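Local coordinates for naphthalene dioxygenase large subunit (Rhodococcus sp., PDB 2B1X), which is the large subunit of a Rieske-type non-haem iron oxygenase, with a [2Fe-2S] cluster in one domain and a mononuclear iron in the catalytic domain, at residues 35-40 with 202-207; 152-157 with 179-184; 187-192 with 349-354. All blocks are in the same frame, centred on the assembly; numbering follows the deposited sequence.

Interaction 1: residues 35-40 with 202-207; sequences DVERER and NWKLGA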
loop_
_atom_site.group_PDB
_atom_site.type_symbol
_atom_site.label_atom_id
_atom_site.label_comp_id
_atom_site.label_asym_id
_atom_site.label_seq_id
_atom_site.Cartn_x
_atom_site.Cartn_y
_atom_site.Cartn_z
ATOM N N ASP A 35 0.139 -18.630 8.017
ATOM C CA ASP A 35 -0.985 -19.342 7.406
ATOM C C ASP A 35 -1.366 -20.598 8.184
ATOM O O ASP A 35 -2.552 -20.863 8.395
ATOM C CB ASP A 35 -0.687 -19.730 5.949
ATOM C CG ASP A 35 -0.760 -18.553 5.000
ATOM O OD1 ASP A 35 -1.478 -17.565 5.305
ATOM O OD2 ASP A 35 -0.161 -18.564 3.876
ATOM N N VAL A 36 -0.363 -21.361 8.608
ATOM C CA VAL A 36 -0.599 -22.568 9.405
ATOM C C VAL A 36 -1.204 -22.199 10.772
ATOM O O VAL A 36 -2.218 -22.785 11.209
ATOM C CB VAL A 36 0.700 -23.391 9.543
ATOM C CG1 VAL A 36 0.515 -24.520 10.553
ATOM C CG2 VAL A 36 1.074 -23.943 8.170
ATOM N N GLU A 37 -0.630 -21.180 11.396
ATOM C CA GLU A 37 -1.101 -20.666 12.689
ATOM C C GLU A 37 -2.571 -20.215 12.668
ATOM O O GLU A 37 -3.321 -20.420 13.629
ATOM C CB GLU A 37 -0.209 -19.513 13.084
ATOM C CG GLU A 37 -0.475 -18.845 14.422
ATOM C CD GLU A 37 0.367 -17.581 14.553
ATOM O OE1 GLU A 37 0.041 -16.558 13.863
ATOM O OE2 GLU A 37 1.386 -17.623 15.307
ATOM N N ARG A 38 -2.987 -19.611 11.579
ATOM C CA ARG A 38 -4.373 -19.174 11.436
ATOM C C ARG A 38 -5.322 -20.342 11.659
ATOM O O ARG A 38 -6.314 -20.206 12.349
ATOM C CB ARG A 38 -4.603 -18.570 10.028
ATOM C CG ARG A 38 -6.038 -18.190 9.715
ATOM C CD ARG A 38 -6.271 -17.750 8.246
ATOM N NE ARG A 38 -5.697 -16.423 7.936
ATOM C CZ ARG A 38 -4.613 -16.217 7.178
ATOM N NH1 ARG A 38 -3.955 -17.226 6.634
ATOM N NH2 ARG A 38 -4.198 -14.964 6.942
ATOM N N GLU A 39 -5.028 -21.489 11.054
ATOM C CA GLU A 39 -5.866 -22.655 11.277
ATOM C C GLU A 39 -5.573 -23.324 12.638
ATOM O O GLU A 39 -6.495 -23.622 13.424
ATOM C CB GLU A 39 -5.637 -23.654 10.150
ATOM C CG GLU A 39 -6.490 -24.914 10.249
ATOM C CD GLU A 39 -6.021 -25.998 9.297
ATOM O OE1 GLU A 39 -6.245 -25.838 8.072
ATOM O OE2 GLU A 39 -5.420 -26.998 9.775
ATOM N N ARG A 40 -4.297 -23.578 12.911
ATOM C CA ARG A 40 -3.939 -24.459 14.005
ATOM C C ARG A 40 -4.028 -23.794 15.355
ATOM O O ARG A 40 -4.340 -24.474 16.339
ATOM C CB ARG A 40 -2.586 -25.110 13.779
ATOM C CG ARG A 40 -2.664 -26.031 12.600
ATOM C CD ARG A 40 -1.801 -27.218 12.638
ATOM N NE ARG A 40 -2.031 -28.034 11.443
ATOM C CZ ARG A 40 -1.263 -29.043 11.053
ATOM N NH1 ARG A 40 -0.179 -29.389 11.768
ATOM N NH2 ARG A 40 -1.601 -29.702 9.946
ATOM N N ASN A 202 4.552 -8.750 14.642
ATOM C CA ASN A 202 3.806 -9.986 14.832
ATOM C C ASN A 202 3.107 -9.949 16.198
ATOM O O ASN A 202 3.700 -9.476 17.205
ATOM C CB ASN A 202 4.719 -11.210 14.732
ATOM C CG ASN A 202 3.930 -12.511 14.656
ATOM O OD1 ASN A 202 3.814 -13.225 15.631
ATOM N ND2 ASN A 202 3.385 -12.810 13.494
ATOM N N TRP A 203 1.851 -10.420 16.246
ATOM C CA TRP A 203 1.088 -10.462 17.505
ATOM C C TRP A 203 1.769 -11.159 18.701
ATOM O O TRP A 203 1.584 -10.765 19.882
ATOM C CB TRP A 203 -0.291 -11.107 17.216
ATOM C CG TRP A 203 -0.264 -12.605 16.940
ATOM C CD1 TRP A 203 -0.093 -13.230 15.722
ATOM C CD2 TRP A 203 -0.380 -13.644 17.901
ATOM N NE1 TRP A 203 -0.119 -14.599 15.879
ATOM C CE2 TRP A 203 -0.281 -14.881 17.212
ATOM C CE3 TRP A 203 -0.515 -13.668 19.299
ATOM C CZ2 TRP A 203 -0.359 -16.116 17.871
ATOM C CZ3 TRP A 203 -0.609 -14.885 19.938
ATOM C CH2 TRP A 203 -0.526 -16.090 19.229
ATOM N N LYS A 204 2.543 -12.206 18.420
ATOM C CA LYS A 204 3.163 -13.022 19.472
ATOM C C LYS A 204 4.120 -12.231 20.335
ATOM O O LYS A 204 4.364 -12.592 21.486
ATOM C CB LYS A 204 3.893 -14.262 18.888
ATOM C CG LYS A 204 2.967 -15.396 18.401
ATOM C CD LYS A 204 3.739 -16.645 17.817
ATOM C CE LYS A 204 4.584 -16.274 16.599
ATOM N NZ LYS A 204 3.663 -15.845 15.421
ATOM N N LEU A 205 4.680 -11.149 19.806
ATOM C CA LEU A 205 5.633 -10.354 20.561
ATOM C C LEU A 205 4.958 -9.603 21.708
ATOM O O LEU A 205 5.589 -9.403 22.753
ATOM C CB LEU A 205 6.392 -9.387 19.636
ATOM C CG LEU A 205 7.251 -10.007 18.504
ATOM C CD1 LEU A 205 7.791 -8.942 17.552
ATOM C CD2 LEU A 205 8.423 -10.744 19.167
ATOM N N GLY A 206 3.710 -9.142 21.500
ATOM C CA GLY A 206 2.896 -8.585 22.575
ATOM C C GLY A 206 2.535 -9.663 23.593
ATOM O O GLY A 206 2.665 -9.477 24.797
ATOM N N ALA A 207 2.105 -10.817 23.104
ATOM C CA ALA A 207 1.737 -11.903 23.997
ATOM C C ALA A 207 2.928 -12.384 24.871
ATOM O O ALA A 207 2.787 -12.573 26.105
ATOM C CB ALA A 207 1.132 -13.039 23.170
HETATM O O HOH W 1 1.959 -15.030 12.634
#
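Glu-37 reaches out from helix 31-40 and shares its carboxylate between two successive residues, Trp-203 and Lys-204, where the chain turns into helix 204-212 in the catalytic domain. OE1 takes the indole N-H of Trp-203, NE1 to OE1 2.8 Å, in a bond that is nearly straight (176°). The oxygen sits in the indole plane, whereas the N-H comes from above the carboxylate plane, and the two flat groups are turned 62° apart. OE2 offers its syn lone pair to the ammonium of Lys-204, a salt bridge of 2.9 Å from OE2 to NZ. An extended chain with CG anti to the backbone N (chi1 -178°) carries the acid this far.

Behind the pair stands Asn-202. Its OD1 accepts from both Lys-204 N, a capping bond, and Lys-204 NZ at 2.6 Å, from opposite faces of the amide. Its ND2 donates to a water that in turn donates to Glu-37 OE1, 2.7 Å away. The lysine lays CG over the rim of the indole, and Trp-431 of helix 422-436 donates to OE2 as well.

Four donors thus surround a buried carboxylate, which would favour its ionised form and balance its charge against Lys-204.

Interaction 2: residues 152-157 with 179-184; sequences KGLIFG and IVLDRS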
loop_
_atom_site.group_PDB
_atom_site.type_symbol
_atom_site.label_atom_id
_atom_site.label_comp_id
_atom_site.label_asym_id
_atom_site.label_seq_id
_atom_site.Cartn_x
_atom_site.Cartn_y
_atom_site.Cartn_z
ATOM N N LYS A 152 -16.658 -14.926 33.997
ATOM C CA LYS A 152 -16.695 -13.675 34.763
ATOM C C LYS A 152 -16.761 -12.397 33.921
ATOM O O LYS A 152 -15.967 -11.465 34.150
ATOM C CB LYS A 152 -15.514 -13.599 35.750
ATOM C CG LYS A 152 -15.375 -14.806 36.688
ATOM C CD LYS A 152 -16.148 -14.639 37.954
ATOM C CE LYS A 152 -16.420 -15.982 38.633
ATOM N NZ LYS A 152 -15.449 -16.300 39.683
ATOM N N GLY A 153 -17.696 -12.341 32.971
ATOM C CA GLY A 153 -17.868 -11.177 32.094
ATOM C C GLY A 153 -17.105 -11.172 30.760
ATOM O O GLY A 153 -17.450 -10.428 29.850
ATOM N N LEU A 154 -16.095 -12.026 30.654
ATOM C CA LEU A 154 -15.266 -12.160 29.466
ATOM C C LEU A 154 -15.872 -13.164 28.467
ATOM O O LEU A 154 -15.946 -14.379 28.737
ATOM C CB LEU A 154 -13.856 -12.616 29.883
ATOM C CG LEU A 154 -12.733 -11.618 30.225
ATOM C CD1 LEU A 154 -13.172 -10.504 31.108
ATOM C CD2 LEU A 154 -11.526 -12.347 30.852
ATOM N N ILE A 155 -16.300 -12.651 27.316
ATOM C CA ILE A 155 -16.834 -13.493 26.233
ATOM C C ILE A 155 -15.731 -13.992 25.305
ATOM O O ILE A 155 -15.042 -13.197 24.657
ATOM C CB ILE A 155 -17.916 -12.734 25.428
ATOM C CG1 ILE A 155 -18.976 -12.162 26.399
ATOM C CG2 ILE A 155 -18.538 -13.668 24.346
ATOM C CD1 ILE A 155 -19.843 -11.040 25.795
ATOM N N PHE A 156 -15.580 -15.312 25.246
ATOM C CA PHE A 156 -14.647 -15.959 24.327
ATOM C C PHE A 156 -15.384 -16.787 23.290
ATOM O O PHE A 156 -16.488 -17.303 23.561
ATOM C CB PHE A 156 -13.744 -16.937 25.068
ATOM C CG PHE A 156 -12.758 -16.304 25.986
ATOM C CD1 PHE A 156 -13.149 -15.880 27.268
ATOM C CD2 PHE A 156 -11.408 -16.252 25.636
ATOM C CE1 PHE A 156 -12.222 -15.354 28.146
ATOM C CE2 PHE A 156 -10.468 -15.720 26.508
ATOM C CZ PHE A 156 -10.877 -15.257 27.776
ATOM N N GLY A 157 -14.738 -16.968 22.135
ATOM C CA GLY A 157 -15.231 -17.881 21.128
ATOM C C GLY A 157 -14.156 -18.778 20.581
ATOM O O GLY A 157 -12.940 -18.458 20.605
ATOM N N ILE A 179 -8.954 -12.804 40.769
ATOM C CA ILE A 179 -8.295 -11.735 41.506
ATOM C C ILE A 179 -8.398 -10.390 40.776
ATOM O O ILE A 179 -8.450 -9.349 41.403
ATOM C CB ILE A 179 -6.837 -12.127 41.765
ATOM C CG1 ILE A 179 -6.761 -13.190 42.876
ATOM C CG2 ILE A 179 -5.978 -10.895 42.166
ATOM C CD1 ILE A 179 -5.369 -13.782 43.088
ATOM N N VAL A 180 -8.444 -10.445 39.452
ATOM C CA VAL A 180 -8.551 -9.260 38.613
ATOM C C VAL A 180 -10.018 -8.969 38.231
ATOM O O VAL A 180 -10.422 -7.820 38.181
ATOM C CB VAL A 180 -7.634 -9.432 37.362
ATOM C CG1 VAL A 180 -8.157 -8.728 36.146
ATOM C CG2 VAL A 180 -6.191 -8.992 37.691
ATOM N N LEU A 181 -10.822 -10.002 38.015
ATOM C CA LEU A 181 -12.166 -9.806 37.444
ATOM C C LEU A 181 -13.321 -9.788 38.445
ATOM O O LEU A 181 -14.383 -9.231 38.149
ATOM C CB LEU A 181 -12.474 -10.871 36.390
ATOM C CG LEU A 181 -11.488 -11.104 35.237
ATOM C CD1 LEU A 181 -11.929 -12.329 34.491
ATOM C CD2 LEU A 181 -11.381 -9.904 34.289
ATOM N N ASP A 182 -13.131 -10.414 39.605
ATOM C CA ASP A 182 -14.254 -10.708 40.484
ATOM C C ASP A 182 -14.203 -10.029 41.855
ATOM O O ASP A 182 -14.731 -10.563 42.831
ATOM C CB ASP A 182 -14.390 -12.223 40.676
ATOM C CG ASP A 182 -15.805 -12.636 41.043
ATOM O OD1 ASP A 182 -16.767 -11.974 40.600
ATOM O OD2 ASP A 182 -16.041 -13.597 41.794
ATOM N N ARG A 183 -13.584 -8.856 41.915
ATOM C CA ARG A 183 -13.424 -8.143 43.177
ATOM C C ARG A 183 -14.702 -7.507 43.706
ATOM O O ARG A 183 -14.830 -7.353 44.889
ATOM C CB ARG A 183 -12.337 -7.068 43.046
ATOM C CG ARG A 183 -10.956 -7.621 42.733
ATOM C CD ARG A 183 -9.854 -6.594 42.756
ATOM N NE ARG A 183 -9.887 -5.660 41.634
ATOM C CZ ARG A 183 -8.892 -5.485 40.769
ATOM N NH1 ARG A 183 -7.786 -6.211 40.856
ATOM N NH2 ARG A 183 -9.016 -4.600 39.784
ATOM N N SER A 184 -15.618 -7.113 42.830
ATOM C CA SER A 184 -16.773 -6.305 43.210
ATOM C C SER A 184 -18.103 -7.005 42.874
ATOM O O SER A 184 -18.152 -7.849 41.977
ATOM C CB SER A 184 -16.701 -4.955 42.481
ATOM O OG SER A 184 -17.002 -5.104 41.089
#
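A mixed contact, part leucine packing and part a loose lysine-aspartate pair, joins the turn of a β-hairpin and the first residue of its second strand to the C-terminal end of helix 174-181. At its centre Leu-154 and Leu-181 cross at about a right angle and meet methyl against methyl: Leu-154 CD2 lies 3.7 Å from Leu-181 CD1, and Leu-154 CD1 is equally close to Leu-181 CD2. Leu-181 CD1 also touches the base of the lysine next door, 4.0 Å from Lys-152 CB, so Leu-181 fits against both Lys-152 and Leu-154, which flank Gly-153.

The hairpin links strands 147-151 and 154-158, the latter being the middle strand of a three-stranded antiparallel sheet completed by 47-51. Lys-152 and Gly-153 both have positive phi, and their backbone angles are close to those of a type I' turn; at the second position a CB would run into the carbonyl O of Lys-152. Leu-154 packs on Phe-48 and His-51 of strand 47-51 as well.

At the more exposed border Lys-152 runs obliquely across Asp-182, the first residue to leave the helical conformation. The lysine's CD rests 3.7 Å from Asp-182 CG, and bends at chi2 (-89°) and chi4 turn the chain across the acid. The ionic part is loose: NZ is 3.5 Å from Asp-182 OD2, a weak hydrogen bond. The ammonium has a stronger partner in Asp-178 OD1, one helical turn earlier, while Asp-182 gives its other oxygen, OD1, to Arg-279 of helix 270-279.

Interaction 3: residues 187-192 with 349-354; sequences GLQVVG and WFKDES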
loop_
_atom_site.group_PDB
_atom_site.type_symbol
_atom_site.label_atom_id
_atom_site.label_comp_id
_atom_site.label_asym_id
_atom_site.label_seq_id
_atom_site.Cartn_x
_atom_site.Cartn_y
_atom_site.Cartn_z
ATOM N N GLY A 187 -19.429 -5.805 39.490
ATOM C CA GLY A 187 -18.537 -6.220 38.421
ATOM C C GLY A 187 -17.782 -5.080 37.755
ATOM O O GLY A 187 -17.915 -3.908 38.122
ATOM N N LEU A 188 -16.969 -5.454 36.777
ATOM C CA LEU A 188 -16.169 -4.551 35.959
ATOM C C LEU A 188 -16.985 -3.952 34.824
ATOM O O LEU A 188 -17.931 -4.581 34.318
ATOM C CB LEU A 188 -15.039 -5.362 35.322
ATOM C CG LEU A 188 -13.579 -5.282 35.764
ATOM C CD1 LEU A 188 -13.313 -4.521 37.054
ATOM C CD2 LEU A 188 -12.983 -6.682 35.793
ATOM N N GLN A 189 -16.623 -2.735 34.426
ATOM C CA GLN A 189 -17.151 -2.144 33.199
ATOM C C GLN A 189 -16.016 -1.709 32.290
ATOM O O GLN A 189 -15.053 -1.106 32.750
ATOM C CB GLN A 189 -18.079 -0.969 33.480
ATOM C CG GLN A 189 -17.429 0.233 34.136
ATOM C CD GLN A 189 -18.436 1.351 34.481
ATOM O OE1 GLN A 189 -18.088 2.303 35.196
ATOM N NE2 GLN A 189 -19.673 1.238 33.973
ATOM N N VAL A 190 -16.122 -2.045 31.007
ATOM C CA VAL A 190 -15.255 -1.445 29.994
ATOM C C VAL A 190 -15.733 -0.002 29.886
ATOM O O VAL A 190 -16.931 0.242 29.790
ATOM C CB VAL A 190 -15.420 -2.148 28.595
ATOM C CG1 VAL A 190 -14.855 -1.285 27.454
ATOM C CG2 VAL A 190 -14.782 -3.503 28.605
ATOM N N VAL A 191 -14.811 0.949 29.897
ATOM C CA VAL A 191 -15.213 2.345 29.729
ATOM C C VAL A 191 -15.090 2.787 28.296
ATOM O O VAL A 191 -14.009 2.780 27.731
ATOM C CB VAL A 191 -14.439 3.319 30.657
ATOM C CG1 VAL A 191 -14.934 4.740 30.447
ATOM C CG2 VAL A 191 -14.648 2.936 32.084
ATOM N N GLY A 192 -16.228 3.146 27.705
ATOM C CA GLY A 192 -16.291 3.542 26.314
ATOM C C GLY A 192 -16.080 2.398 25.345
ATOM O O GLY A 192 -16.911 1.510 25.203
ATOM N N TRP A 349 -14.481 9.730 41.333
ATOM C CA TRP A 349 -13.155 10.312 41.431
ATOM C C TRP A 349 -12.104 9.247 41.068
ATOM O O TRP A 349 -11.150 9.544 40.332
ATOM C CB TRP A 349 -12.899 10.955 42.818
ATOM C CG TRP A 349 -12.780 9.997 43.976
ATOM C CD1 TRP A 349 -13.758 9.673 44.871
ATOM C CD2 TRP A 349 -11.624 9.250 44.368
ATOM N NE1 TRP A 349 -13.281 8.776 45.800
ATOM C CE2 TRP A 349 -11.973 8.496 45.513
ATOM C CE3 TRP A 349 -10.314 9.148 43.877
ATOM C CZ2 TRP A 349 -11.068 7.646 46.168
ATOM C CZ3 TRP A 349 -9.419 8.302 44.514
ATOM C CH2 TRP A 349 -9.801 7.555 45.651
ATOM N N PHE A 350 -12.293 8.018 41.571
ATOM C CA PHE A 350 -11.343 6.937 41.305
ATOM C C PHE A 350 -11.352 6.483 39.848
ATOM O O PHE A 350 -10.292 6.192 39.283
ATOM C CB PHE A 350 -11.584 5.750 42.223
ATOM C CG PHE A 350 -10.608 4.639 42.028
ATOM C CD1 PHE A 350 -10.881 3.600 41.114
ATOM C CD2 PHE A 350 -9.412 4.616 42.740
ATOM C CE1 PHE A 350 -9.978 2.563 40.933
ATOM C CE2 PHE A 350 -8.499 3.575 42.555
ATOM C CZ PHE A 350 -8.800 2.552 41.651
ATOM N N LYS A 351 -12.537 6.425 39.246
ATOM C CA LYS A 351 -12.666 6.056 37.820
ATOM C C LYS A 351 -11.854 6.997 36.920
ATOM O O LYS A 351 -11.084 6.550 36.066
ATOM C CB LYS A 351 -14.138 6.045 37.387
ATOM C CG LYS A 351 -14.965 4.909 38.000
ATOM C CD LYS A 351 -16.367 4.817 37.354
ATOM C CE LYS A 351 -17.325 3.938 38.157
ATOM N NZ LYS A 351 -18.626 3.736 37.472
ATOM N N ASP A 352 -11.994 8.298 37.153
ATOM C CA ASP A 352 -11.234 9.305 36.423
ATOM C C ASP A 352 -9.719 9.199 36.658
ATOM O O ASP A 352 -8.921 9.230 35.716
ATOM C CB ASP A 352 -11.701 10.715 36.796
ATOM C CG ASP A 352 -11.127 11.771 35.858
ATOM O OD1 ASP A 352 -11.297 11.629 34.621
ATOM O OD2 ASP A 352 -10.462 12.745 36.241
ATOM N N GLU A 353 -9.327 9.081 37.916
ATOM C CA GLU A 353 -7.910 8.914 38.260
ATOM C C GLU A 353 -7.299 7.671 37.653
ATOM O O GLU A 353 -6.167 7.701 37.173
ATOM C CB GLU A 353 -7.702 8.884 39.784
ATOM C CG GLU A 353 -7.788 10.236 40.471
ATOM C CD GLU A 353 -6.917 11.311 39.829
ATOM O OE1 GLU A 353 -5.757 11.019 39.450
ATOM O OE2 GLU A 353 -7.389 12.463 39.703
ATOM N N SER A 354 -8.038 6.570 37.689
ATOM C CA SER A 354 -7.526 5.294 37.190
ATOM C C SER A 354 -7.382 5.326 35.647
ATOM O O SER A 354 -6.430 4.802 35.085
ATOM C CB SER A 354 -8.473 4.163 37.633
ATOM O OG SER A 354 -8.109 2.922 37.072
#
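Gln-189 and Lys-351 meet through one hydrogen bond near the surface, and it carries nearly all of this contact; the two segments together bury just 73 Å². Lys-351 NZ donates to Gln-189 OE1 across 2.7 Å. The ammonium approaches beyond the amide oxygen at a C=O...N angle of 146°, tilted 28° from the carbonyl plane. Both chains are extended beyond CG and cross at about a right angle. Gln-189 starts with CG between its backbone N and carbonyl carbon (chi1 65°), and from there its straight chain carries the amide to the lysine. NZ has a second acceptor in the carbonyl O of Lys-344, so the lysine reaches both a side chain and the backbone just past the end of the neighbouring strand.

That neighbour is strand 333-343, which pairs antiparallel with strand 188-199 at one border of the large sheet of the catalytic domain, a helix-grip fold of the Bet v 1-like type. Helix 348-361 follows strand 333-343 after a short connection, and the contact therefore bridges from the helix over that strand to the outer one.

No apolar pair joins the segments; Lys-351 CE, 3.5 Å from Gln-189 OE1, only follows its ammonium toward the amide oxygen. The aliphatic part of the lysine rests instead on Val-342, whose backbone is hydrogen-bonded to that of Gln-189. Two residues further along the chain, Val-191 packs on Gly-63 of the small subunit.

Overall arrangement
Interactions 2 and 3 are neighbours, with centres 15 Å apart, and they touch directly: Leu-188 CD2 lies 3.6 Å from Leu-181 CA where the end of helix 174-181 packs on the first residue of strand 188-199. Interaction 1 is on the other side of the chain's centre, its centre 24 Å from that of interaction 2 and 31 Å from that of interaction 3. Strand 188-199 connects the two regions, beginning in interaction 3 and leading to helix 204-212 of interaction 1. Beyond that helix come the iron ligands His-216 and His-221, and Leu-205 packs on helix 369-382, which supplies Asp-372. None of the three contacts uses an iron or cluster ligand.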